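Local atomic coordinates of nuclear receptor subfamily 1 group I member 3 (Mus musculus, PDB entry 1XNX), a protein that binds retinoic acid response elements in DNA and activates genes through these and phenobarbital and xenobiotic elements, as a nuclear receptor paired with RXR. Residues L12-Q16 with N202-E206; Q18-V22 with M196-L200; T84-F90 with A174-P178; L160-E166 with R210-L216. One frame throughout, in Å; residues are numbered along the deposited sequence.

Interaction 1 of 4, residues L12-Q16 with N202-E206; sequences LQLNQ and NHIME
N202, on the last turns of helix 186-206, catches the backbone of L12 and Q13 in the lead-in to helix 16-32 of the largely helical ligand-binding domain of a nuclear receptor. Asparagine suits the place because its short amide offers one carbonyl to two successive N-H groups. With CG opposite the carbonyl carbon (chi1 -71°), OD1 accepts L12 N at 2.8 Å and Q13 N at 3.1 Å. Both donors approach from the same face, above the carbonyl plane, and the second bond is fairly straight, at 153°. The close-packed part lies beside this double grip. L14 lays CD2 on N202 CB, 4.0 Å away, and puts CD1 over the backbone of H203, so a branched apolar residue fills the groove next to the buried amide. H203 itself packs its ring on P165 of helix 164-175. On the solvent side matters are looser: L12 and M205 are both exposed, and there a flexible thioether lies against a leucine, SD of M205 standing 3.9 Å from CG of L12. E206, also exposed, touches through one oxygen, its OE2 3.8 Å from L14 CD1.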
# COMPACT_ATOMS: atom_id res chain seq x y z
N LEU A 12 -3.05 22.98 -21.53
CA LEU A 12 -2.26 22.96 -20.26
C LEU A 12 -2.92 23.84 -19.20
O LEU A 12 -2.46 24.95 -18.92
CB LEU A 12 -0.82 23.43 -20.49
CG LEU A 12 0.20 22.32 -20.78
CD1 LEU A 12 -0.10 21.68 -22.14
CD2 LEU A 12 1.62 22.88 -20.75
N GLN A 13 -4.00 23.31 -18.62
CA GLN A 13 -4.80 23.97 -17.59
C GLN A 13 -6.25 23.57 -17.87
O GLN A 13 -6.65 23.46 -19.03
CB GLN A 13 -4.68 25.50 -17.66
CG GLN A 13 -4.20 26.14 -16.36
CD GLN A 13 -4.50 27.63 -16.29
OE1 GLN A 13 -4.08 28.40 -17.15
NE2 GLN A 13 -5.22 28.04 -15.25
N LEU A 14 -7.02 23.35 -16.81
CA LEU A 14 -8.41 22.94 -16.95
C LEU A 14 -9.38 24.10 -16.91
O LEU A 14 -9.31 24.94 -16.02
CB LEU A 14 -8.80 21.97 -15.84
CG LEU A 14 -8.07 20.63 -15.76
CD1 LEU A 14 -8.57 19.86 -14.56
CD2 LEU A 14 -8.30 19.85 -17.04
N ASN A 15 -10.29 24.13 -17.88
CA ASN A 15 -11.29 25.18 -17.93
C ASN A 15 -12.52 24.68 -17.18
O ASN A 15 -12.57 23.52 -16.77
CB ASN A 15 -11.63 25.49 -19.39
CG ASN A 15 -12.16 24.30 -20.12
OD1 ASN A 15 -11.96 24.16 -21.33
ND2 ASN A 15 -12.87 23.43 -19.40
N GLN A 16 -13.51 25.55 -17.01
CA GLN A 16 -14.73 25.19 -16.29
C GLN A 16 -15.41 23.93 -16.85
O GLN A 16 -15.82 23.05 -16.09
CB GLN A 16 -15.71 26.37 -16.30
CG GLN A 16 -16.70 26.37 -15.15
CD GLN A 16 -16.02 26.50 -13.80
OE1 GLN A 16 -16.68 26.50 -12.75
NE2 GLN A 16 -14.69 26.61 -13.80
N ASN A 202 -3.55 17.31 -18.31
CA ASN A 202 -3.57 18.60 -17.63
C ASN A 202 -3.97 18.48 -16.17
O ASN A 202 -3.47 19.23 -15.32
CB ASN A 202 -4.51 19.57 -18.36
CG ASN A 202 -3.95 20.04 -19.71
OD1 ASN A 202 -4.56 20.85 -20.40
ND2 ASN A 202 -2.77 19.53 -20.08
N HIS A 203 -4.85 17.52 -15.88
CA HIS A 203 -5.28 17.28 -14.50
C HIS A 203 -4.07 16.87 -13.68
O HIS A 203 -3.86 17.38 -12.57
CB HIS A 203 -6.33 16.17 -14.43
CG HIS A 203 -6.48 15.57 -13.07
ND1 HIS A 203 -5.68 14.54 -12.62
CD2 HIS A 203 -7.31 15.87 -12.04
CE1 HIS A 203 -6.01 14.24 -11.37
NE2 HIS A 203 -7.00 15.03 -11.00
N ILE A 204 -3.27 15.96 -14.22
CA ILE A 204 -2.07 15.48 -13.55
C ILE A 204 -1.15 16.64 -13.22
O ILE A 204 -0.64 16.73 -12.10
CB ILE A 204 -1.31 14.45 -14.41
CG1 ILE A 204 -2.02 13.09 -14.35
CG2 ILE A 204 0.14 14.33 -13.94
CD1 ILE A 204 -1.36 12.02 -15.16
N MET A 205 -0.92 17.53 -14.18
CA MET A 205 -0.04 18.67 -13.95
C MET A 205 -0.57 19.52 -12.79
O MET A 205 0.18 19.90 -11.89
CB MET A 205 0.07 19.52 -15.21
CG MET A 205 0.78 18.81 -16.36
SD MET A 205 0.87 19.81 -17.86
CE MET A 205 2.38 20.71 -17.53
N GLU A 206 -1.87 19.80 -12.81
CA GLU A 206 -2.51 20.58 -11.75
C GLU A 206 -2.15 20.02 -10.37
O GLU A 206 -2.15 20.75 -9.38
CB GLU A 206 -4.03 20.54 -11.95
CG GLU A 206 -4.86 21.37 -10.97
CD GLU A 206 -6.33 20.96 -10.98
OE1 GLU A 206 -6.65 19.86 -10.46
OE2 GLU A 206 -7.17 21.72 -11.53

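Interaction 2 of 4, residues Q18-V22 with M196-L200; sequences QKELV and MALIL
I199 holds CG1 beside its backbone N and opposite its carbonyl carbon (chi1 -65°), so that CD1 reaches across to helix 16-32. There L21, whose CG is trans to its own N (chi1 -177°), extends CD2 to meet it at 3.4 Å, at about a right angle. The second branch of I199 is used as well: its CG2 sits 3.9 Å from CG2 of V22, the side chains running past each other in opposite directions. A beta-branched residue thus fits where one side chain must send branches to different neighbours. This is a helix-helix crossing in the sandwich of the nuclear receptor ligand-binding domain; the short segments cross at -94° with axes 10.9 Å apart. Were I199 cut back to alanine, a gap would probably open between L21, V22 and the chain of Q18, which would lose their common partner. L169 of helix 164-175 touches both V22 and I199 and completes the cluster. Q18 passes its extended chain slantwise over CG1 of I199, with NE2 3.6 Å from it, while OE1 accepts N15 N, as in a capping box. The junction therefore depends on shape and exclusion of water, with the amide oxygen of Q18 answered at the start of its own helix.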
# COMPACT_ATOMS: atom_id res chain seq x y z
N GLN A 18 -14.15 21.40 -18.40
CA GLN A 18 -13.37 20.23 -18.02
C GLN A 18 -13.50 19.85 -16.56
O GLN A 18 -13.67 18.67 -16.24
CB GLN A 18 -11.90 20.48 -18.38
CG GLN A 18 -11.70 20.77 -19.85
CD GLN A 18 -10.29 21.20 -20.17
OE1 GLN A 18 -9.75 22.13 -19.57
NE2 GLN A 18 -9.67 20.52 -21.14
N LYS A 19 -13.43 20.84 -15.68
CA LYS A 19 -13.56 20.58 -14.25
C LYS A 19 -14.94 20.00 -13.98
O LYS A 19 -15.10 19.14 -13.12
CB LYS A 19 -13.40 21.87 -13.44
CG LYS A 19 -12.18 22.70 -13.79
CD LYS A 19 -11.68 23.46 -12.56
CE LYS A 19 -10.63 24.48 -12.93
NZ LYS A 19 -11.20 25.60 -13.72
N GLU A 20 -15.94 20.47 -14.72
CA GLU A 20 -17.30 19.97 -14.56
C GLU A 20 -17.38 18.52 -15.04
O GLU A 20 -18.10 17.71 -14.47
CB GLU A 20 -18.28 20.85 -15.35
CG GLU A 20 -18.73 22.10 -14.58
CD GLU A 20 -19.39 23.14 -15.48
OE1 GLU A 20 -20.23 22.76 -16.32
OE2 GLU A 20 -19.07 24.34 -15.34
N LEU A 21 -16.63 18.21 -16.10
CA LEU A 21 -16.62 16.85 -16.64
C LEU A 21 -16.01 15.88 -15.62
O LEU A 21 -16.55 14.80 -15.38
CB LEU A 21 -15.83 16.80 -17.94
CG LEU A 21 -15.80 15.46 -18.67
CD1 LEU A 21 -17.20 15.02 -18.99
CD2 LEU A 21 -15.00 15.58 -19.94
N VAL A 22 -14.89 16.28 -15.03
CA VAL A 22 -14.25 15.42 -14.05
C VAL A 22 -15.25 15.08 -12.96
O VAL A 22 -15.39 13.91 -12.57
CB VAL A 22 -13.03 16.11 -13.38
CG1 VAL A 22 -12.46 15.19 -12.31
CG2 VAL A 22 -11.96 16.45 -14.42
N MET A 196 -10.54 13.57 -23.54
CA MET A 196 -10.45 12.84 -22.29
C MET A 196 -8.99 12.78 -21.86
O MET A 196 -8.68 13.04 -20.70
CB MET A 196 -11.00 11.43 -22.48
CG MET A 196 -11.87 10.96 -21.34
SD MET A 196 -13.21 12.10 -21.03
CE MET A 196 -14.13 12.02 -22.55
N ALA A 197 -8.09 12.47 -22.80
CA ALA A 197 -6.65 12.37 -22.48
C ALA A 197 -6.05 13.73 -22.10
O ALA A 197 -5.24 13.82 -21.17
CB ALA A 197 -5.87 11.77 -23.67
N LEU A 198 -6.45 14.77 -22.81
CA LEU A 198 -5.96 16.11 -22.52
C LEU A 198 -6.37 16.50 -21.10
O LEU A 198 -5.60 17.14 -20.38
CB LEU A 198 -6.53 17.10 -23.53
CG LEU A 198 -6.21 18.58 -23.27
CD1 LEU A 198 -4.72 18.79 -23.41
CD2 LEU A 198 -6.99 19.47 -24.23
N ILE A 199 -7.59 16.14 -20.70
CA ILE A 199 -8.03 16.46 -19.35
C ILE A 199 -7.25 15.62 -18.36
O ILE A 199 -6.95 16.08 -17.25
CB ILE A 199 -9.54 16.18 -19.15
CG1 ILE A 199 -10.37 17.11 -20.05
CG2 ILE A 199 -9.90 16.38 -17.69
CD1 ILE A 199 -11.87 16.86 -20.00
N LEU A 200 -6.92 14.39 -18.74
CA LEU A 200 -6.15 13.53 -17.85
C LEU A 200 -4.80 14.20 -17.64
O LEU A 200 -4.41 14.54 -16.52
CB LEU A 200 -5.92 12.16 -18.50
CG LEU A 200 -5.58 10.95 -17.61
CD1 LEU A 200 -4.91 9.93 -18.50
CD2 LEU A 200 -4.67 11.30 -16.45

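Interaction 3 of 4, residues T84-F90 with A174-P178; sequences TKDLPLF and ALFSP
L87 N bonds to T84 O at 2.6 Å, closing the turn that ends helix 62-85, and both residues of this bond direct their side chains at L175. T84 meets it through its methyl, CG2 lying 3.5 Å from CD2 of L175, while OG1 is engaged with I81 O; threonine thus serves the helix with its hydroxyl and the core with its carbon. L87 adds CD1, 4.2 Å from CD2 of L175, and also packs on I24, L25 and A28 of helix 16-32. The run from T84 through F90 belongs to the signature sequence of nuclear receptor ligand-binding domains, one of whose phenylalanines is F90. CG of F90 stands trans to its N (chi1 -174°), which carries the ring over to the end of helix 164-175. CE1 comes 4.0 Å from CD1 of L175, the side chains about perpendicular. F176 follows as the chain leaves that helix. Its CE2 arrives at the edge of the F90 ring, near that ring's plane and 4.0 Å from CD1, while F90 N lies in the plane of the F176 ring, at its edge. L89 sets CD2 3.8 Å from CZ of F176, and M196 of helix 186-206 packs on both.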
# COMPACT_ATOMS: atom_id res chain seq x y z
N THR A 84 -21.00 3.98 -17.21
CA THR A 84 -21.01 4.65 -18.50
C THR A 84 -22.35 5.32 -18.73
O THR A 84 -22.41 6.51 -19.06
CB THR A 84 -20.71 3.66 -19.67
OG1 THR A 84 -21.74 2.67 -19.75
CG2 THR A 84 -19.36 2.98 -19.45
N LYS A 85 -23.44 4.56 -18.56
CA LYS A 85 -24.78 5.09 -18.75
C LYS A 85 -25.06 6.44 -18.08
O LYS A 85 -25.94 7.17 -18.51
CB LYS A 85 -25.83 4.07 -18.28
CG LYS A 85 -26.16 2.98 -19.31
CD LYS A 85 -26.56 3.61 -20.64
CE LYS A 85 -27.49 2.73 -21.47
NZ LYS A 85 -28.00 3.49 -22.65
N ASP A 86 -24.30 6.77 -17.03
CA ASP A 86 -24.44 8.03 -16.31
C ASP A 86 -23.61 9.15 -16.94
O ASP A 86 -23.48 10.24 -16.36
CB ASP A 86 -24.03 7.88 -14.84
CG ASP A 86 -25.20 7.57 -13.92
OD1 ASP A 86 -26.29 7.22 -14.43
OD2 ASP A 86 -25.04 7.67 -12.68
N LEU A 87 -23.03 8.89 -18.10
CA LEU A 87 -22.23 9.90 -18.78
C LEU A 87 -22.95 10.40 -20.02
O LEU A 87 -23.05 9.70 -21.03
CB LEU A 87 -20.85 9.35 -19.17
CG LEU A 87 -19.99 8.67 -18.10
CD1 LEU A 87 -18.62 8.32 -18.70
CD2 LEU A 87 -19.83 9.60 -16.90
N PRO A 88 -23.47 11.64 -19.96
CA PRO A 88 -24.19 12.23 -21.09
C PRO A 88 -23.36 12.15 -22.38
O PRO A 88 -23.90 11.95 -23.46
CB PRO A 88 -24.43 13.67 -20.63
CG PRO A 88 -23.25 13.93 -19.75
CD PRO A 88 -23.18 12.66 -18.94
N LEU A 89 -22.05 12.30 -22.25
CA LEU A 89 -21.18 12.23 -23.40
C LEU A 89 -21.30 10.86 -24.07
O LEU A 89 -21.38 10.76 -25.29
CB LEU A 89 -19.73 12.47 -22.96
CG LEU A 89 -18.75 12.78 -24.08
CD1 LEU A 89 -19.15 14.09 -24.75
CD2 LEU A 89 -17.35 12.87 -23.50
N PHE A 90 -21.34 9.81 -23.25
CA PHE A 90 -21.47 8.44 -23.75
C PHE A 90 -22.85 8.20 -24.36
O PHE A 90 -22.98 7.58 -25.42
CB PHE A 90 -21.23 7.43 -22.62
CG PHE A 90 -21.19 5.99 -23.08
CD1 PHE A 90 -20.23 5.57 -23.99
CD2 PHE A 90 -22.12 5.06 -22.59
CE1 PHE A 90 -20.19 4.24 -24.42
CE2 PHE A 90 -22.09 3.73 -23.01
CZ PHE A 90 -21.12 3.32 -23.93
N ALA A 174 -10.10 4.85 -21.58
CA ALA A 174 -10.23 3.51 -22.15
C ALA A 174 -11.60 3.30 -22.77
O ALA A 174 -11.74 2.57 -23.74
CB ALA A 174 -9.98 2.46 -21.08
N LEU A 175 -12.62 3.94 -22.21
CA LEU A 175 -13.98 3.80 -22.69
C LEU A 175 -14.19 4.31 -24.11
O LEU A 175 -14.75 3.61 -24.96
CB LEU A 175 -14.95 4.54 -21.76
CG LEU A 175 -16.40 4.55 -22.24
CD1 LEU A 175 -16.86 3.12 -22.50
CD2 LEU A 175 -17.29 5.23 -21.19
N PHE A 176 -13.73 5.54 -24.37
CA PHE A 176 -13.88 6.16 -25.67
C PHE A 176 -12.80 5.82 -26.69
O PHE A 176 -12.33 6.69 -27.43
CB PHE A 176 -13.95 7.68 -25.50
CG PHE A 176 -15.16 8.15 -24.74
CD1 PHE A 176 -15.02 8.73 -23.48
CD2 PHE A 176 -16.43 8.05 -25.30
CE1 PHE A 176 -16.14 9.20 -22.79
CE2 PHE A 176 -17.55 8.51 -24.62
CZ PHE A 176 -17.41 9.09 -23.36
N SER A 177 -12.39 4.56 -26.75
CA SER A 177 -11.37 4.15 -27.71
C SER A 177 -12.09 3.73 -28.99
O SER A 177 -12.96 2.87 -28.96
CB SER A 177 -10.56 2.98 -27.16
OG SER A 177 -9.62 2.52 -28.12
N PRO A 178 -11.73 4.34 -30.13
CA PRO A 178 -12.37 4.01 -31.41
C PRO A 178 -11.89 2.73 -32.10
O PRO A 178 -12.64 2.08 -32.82
CB PRO A 178 -12.07 5.24 -32.25
CG PRO A 178 -10.67 5.56 -31.82
CD PRO A 178 -10.75 5.42 -30.31

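Interaction 4 of 4, residues L160-E166 with R210-L216; sequences LHLQEPE and RLQSRFL
The start of helix 164-175, with the loop before it, is locked to the loop joining helices 186-206 and 216-233, at one end of the ligand-binding domain, by a salt bridge between E166 and R210. R210 sends its CG trans to the backbone N and bends further out, at chi3, to present two nitrogens to the carboxylate. NH1 donates to OE1 at 3.0 Å along a nearly straight path (163°), and OE1 lies almost in the guanidinium plane, though NH1 stands well above the plane of the carboxylate. A second bond joins NH2 to OE2, whose position is less certain. OE1 also takes a weak bond from Q163 N, and the paired charge probably helps to keep the buried carboxylate ionised. Q163 lays its amide flat over one face of the guanidinium, the planes 17° apart and NE2 about 3.7 Å above the centre. A long flat cation suits this spot, being bonded at its edge and stacked on its face. A leucine in place of R210 would probably leave the E166 carboxylate without its countercharge and the Q163 amide free to turn. Apolar residues continue the contact: L211 places CD1 4.0 Å from CG of E166 and CD2 4.0 Å from H161 O. The loop then enters a type II turn from S213 to L216. H161 also meets H161 of the second subunit, ring to ring. At the end of the turn, L216 CD2 is shared by two leucines, lying 4.2 Å from L160 CD1 and 4.2 Å from L162 CD2.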
# COMPACT_ATOMS: atom_id res chain seq x y z
N LEU A 160 2.04 3.62 -8.85
CA LEU A 160 1.94 5.02 -9.27
C LEU A 160 1.19 5.91 -8.28
O LEU A 160 1.08 7.11 -8.48
CB LEU A 160 1.29 5.10 -10.65
CG LEU A 160 2.06 4.38 -11.77
CD1 LEU A 160 1.27 4.43 -13.06
CD2 LEU A 160 3.42 5.03 -11.94
N HIS A 161 0.68 5.32 -7.21
CA HIS A 161 -0.03 6.08 -6.18
C HIS A 161 -1.17 6.95 -6.68
O HIS A 161 -1.27 8.11 -6.28
CB HIS A 161 0.96 6.96 -5.41
CG HIS A 161 1.89 6.19 -4.53
ND1 HIS A 161 1.58 4.95 -4.02
CD2 HIS A 161 3.11 6.51 -4.02
CE1 HIS A 161 2.56 4.54 -3.23
NE2 HIS A 161 3.50 5.47 -3.22
N LEU A 162 -2.05 6.40 -7.51
CA LEU A 162 -3.18 7.16 -8.04
C LEU A 162 -4.30 7.38 -7.04
O LEU A 162 -4.29 6.83 -5.95
CB LEU A 162 -3.78 6.45 -9.26
CG LEU A 162 -2.97 6.28 -10.55
CD1 LEU A 162 -3.93 5.84 -11.65
CD2 LEU A 162 -2.29 7.59 -10.95
N GLN A 163 -5.28 8.19 -7.43
CA GLN A 163 -6.46 8.48 -6.61
C GLN A 163 -7.71 8.58 -7.50
O GLN A 163 -7.62 8.90 -8.69
CB GLN A 163 -6.28 9.78 -5.82
CG GLN A 163 -5.22 9.68 -4.75
CD GLN A 163 -5.29 10.82 -3.76
OE1 GLN A 163 -4.47 10.91 -2.85
NE2 GLN A 163 -6.28 11.71 -3.93
N GLU A 164 -8.87 8.31 -6.90
CA GLU A 164 -10.16 8.36 -7.60
C GLU A 164 -10.14 9.13 -8.93
O GLU A 164 -10.43 8.56 -9.99
CB GLU A 164 -11.22 8.96 -6.68
CG GLU A 164 -11.22 8.42 -5.26
CD GLU A 164 -11.99 7.12 -5.14
OE1 GLU A 164 -12.00 6.52 -4.04
OE2 GLU A 164 -12.61 6.71 -6.15
N PRO A 165 -9.80 10.43 -8.89
CA PRO A 165 -9.75 11.24 -10.12
C PRO A 165 -8.93 10.61 -11.24
O PRO A 165 -9.42 10.42 -12.35
CB PRO A 165 -9.16 12.56 -9.63
CG PRO A 165 -9.72 12.66 -8.26
CD PRO A 165 -9.50 11.27 -7.72
N GLU A 166 -7.67 10.28 -10.94
CA GLU A 166 -6.83 9.67 -11.96
C GLU A 166 -7.45 8.36 -12.44
O GLU A 166 -7.43 8.07 -13.64
CB GLU A 166 -5.42 9.44 -11.42
CG GLU A 166 -4.70 10.71 -10.97
CD GLU A 166 -5.08 11.13 -9.56
OE1 GLU A 166 -4.68 10.43 -8.61
OE2 GLU A 166 -5.79 12.14 -9.40
N ARG A 210 1.25 16.33 -5.69
CA ARG A 210 0.83 15.01 -5.22
C ARG A 210 1.45 13.87 -6.04
O ARG A 210 2.12 13.01 -5.49
CB ARG A 210 -0.70 14.92 -5.26
CG ARG A 210 -1.28 13.67 -4.63
CD ARG A 210 -2.76 13.85 -4.28
NE ARG A 210 -3.62 14.15 -5.43
CZ ARG A 210 -3.92 13.30 -6.41
NH1 ARG A 210 -3.43 12.07 -6.41
NH2 ARG A 210 -4.74 13.67 -7.38
N LEU A 211 1.23 13.90 -7.35
CA LEU A 211 1.74 12.87 -8.26
C LEU A 211 3.18 13.15 -8.64
O LEU A 211 3.43 14.05 -9.44
CB LEU A 211 0.86 12.85 -9.51
CG LEU A 211 -0.63 12.66 -9.23
CD1 LEU A 211 -1.45 13.04 -10.45
CD2 LEU A 211 -0.89 11.22 -8.80
N GLN A 212 4.11 12.37 -8.10
CA GLN A 212 5.54 12.59 -8.36
C GLN A 212 6.32 11.57 -9.17
O GLN A 212 7.54 11.49 -9.06
CB GLN A 212 6.27 12.81 -7.04
CG GLN A 212 5.78 13.99 -6.25
CD GLN A 212 6.93 14.81 -5.70
OE1 GLN A 212 7.84 14.28 -5.06
NE2 GLN A 212 6.89 16.11 -5.94
N SER A 213 5.63 10.77 -9.97
CA SER A 213 6.34 9.78 -10.78
C SER A 213 6.63 10.48 -12.10
O SER A 213 5.80 11.25 -12.59
CB SER A 213 5.47 8.55 -11.02
OG SER A 213 4.96 8.02 -9.81
N ARG A 214 7.80 10.22 -12.68
CA ARG A 214 8.11 10.83 -13.96
C ARG A 214 7.28 10.18 -15.08
O ARG A 214 6.97 8.98 -15.03
CB ARG A 214 9.60 10.70 -14.29
CG ARG A 214 10.48 11.73 -13.62
CD ARG A 214 11.90 11.22 -13.36
NE ARG A 214 12.80 11.29 -14.51
CZ ARG A 214 13.15 12.42 -15.14
NH1 ARG A 214 12.66 13.59 -14.74
NH2 ARG A 214 14.02 12.37 -16.14
N PHE A 215 6.91 10.99 -16.06
CA PHE A 215 6.15 10.51 -17.20
C PHE A 215 4.90 9.75 -16.76
O PHE A 215 4.61 8.68 -17.31
CB PHE A 215 7.03 9.60 -18.06
CG PHE A 215 8.45 10.07 -18.18
CD1 PHE A 215 9.48 9.33 -17.62
CD2 PHE A 215 8.76 11.24 -18.88
CE1 PHE A 215 10.82 9.76 -17.75
CE2 PHE A 215 10.08 11.67 -19.01
CZ PHE A 215 11.11 10.93 -18.44
N LEU A 216 4.17 10.29 -15.79
CA LEU A 216 2.95 9.65 -15.30
C LEU A 216 1.98 9.39 -16.45
O LEU A 216 1.59 8.25 -16.70
CB LEU A 216 2.25 10.51 -14.24
CG LEU A 216 1.43 9.79 -13.15
CD1 LEU A 216 0.34 10.70 -12.60
CD2 LEU A 216 0.80 8.52 -13.71

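From the N terminus, the lead-in to helix 16-32 is paired by interaction 1 with the end of helix 186-206, closing the longest loop. Interaction 2, within it, joins the first turns of helix 16-32 to the same late helix; L14 resting on I199 makes the two contacts continuous. Interaction 3 lies inside both, tying the turn after helix 62-85 to the end of helix 164-175, and M196 of interaction 2 touches its L89 and F176. Interaction 4 crosses the other three, because 160-166 falls within each of their loops and 210-216 beyond them; I204 links it to interaction 1 through L216. Helix 186-206 is thereby tied to the N-terminal part, and helix 164-175 to the turn after helix 62-85 and the loop before helix 216-233.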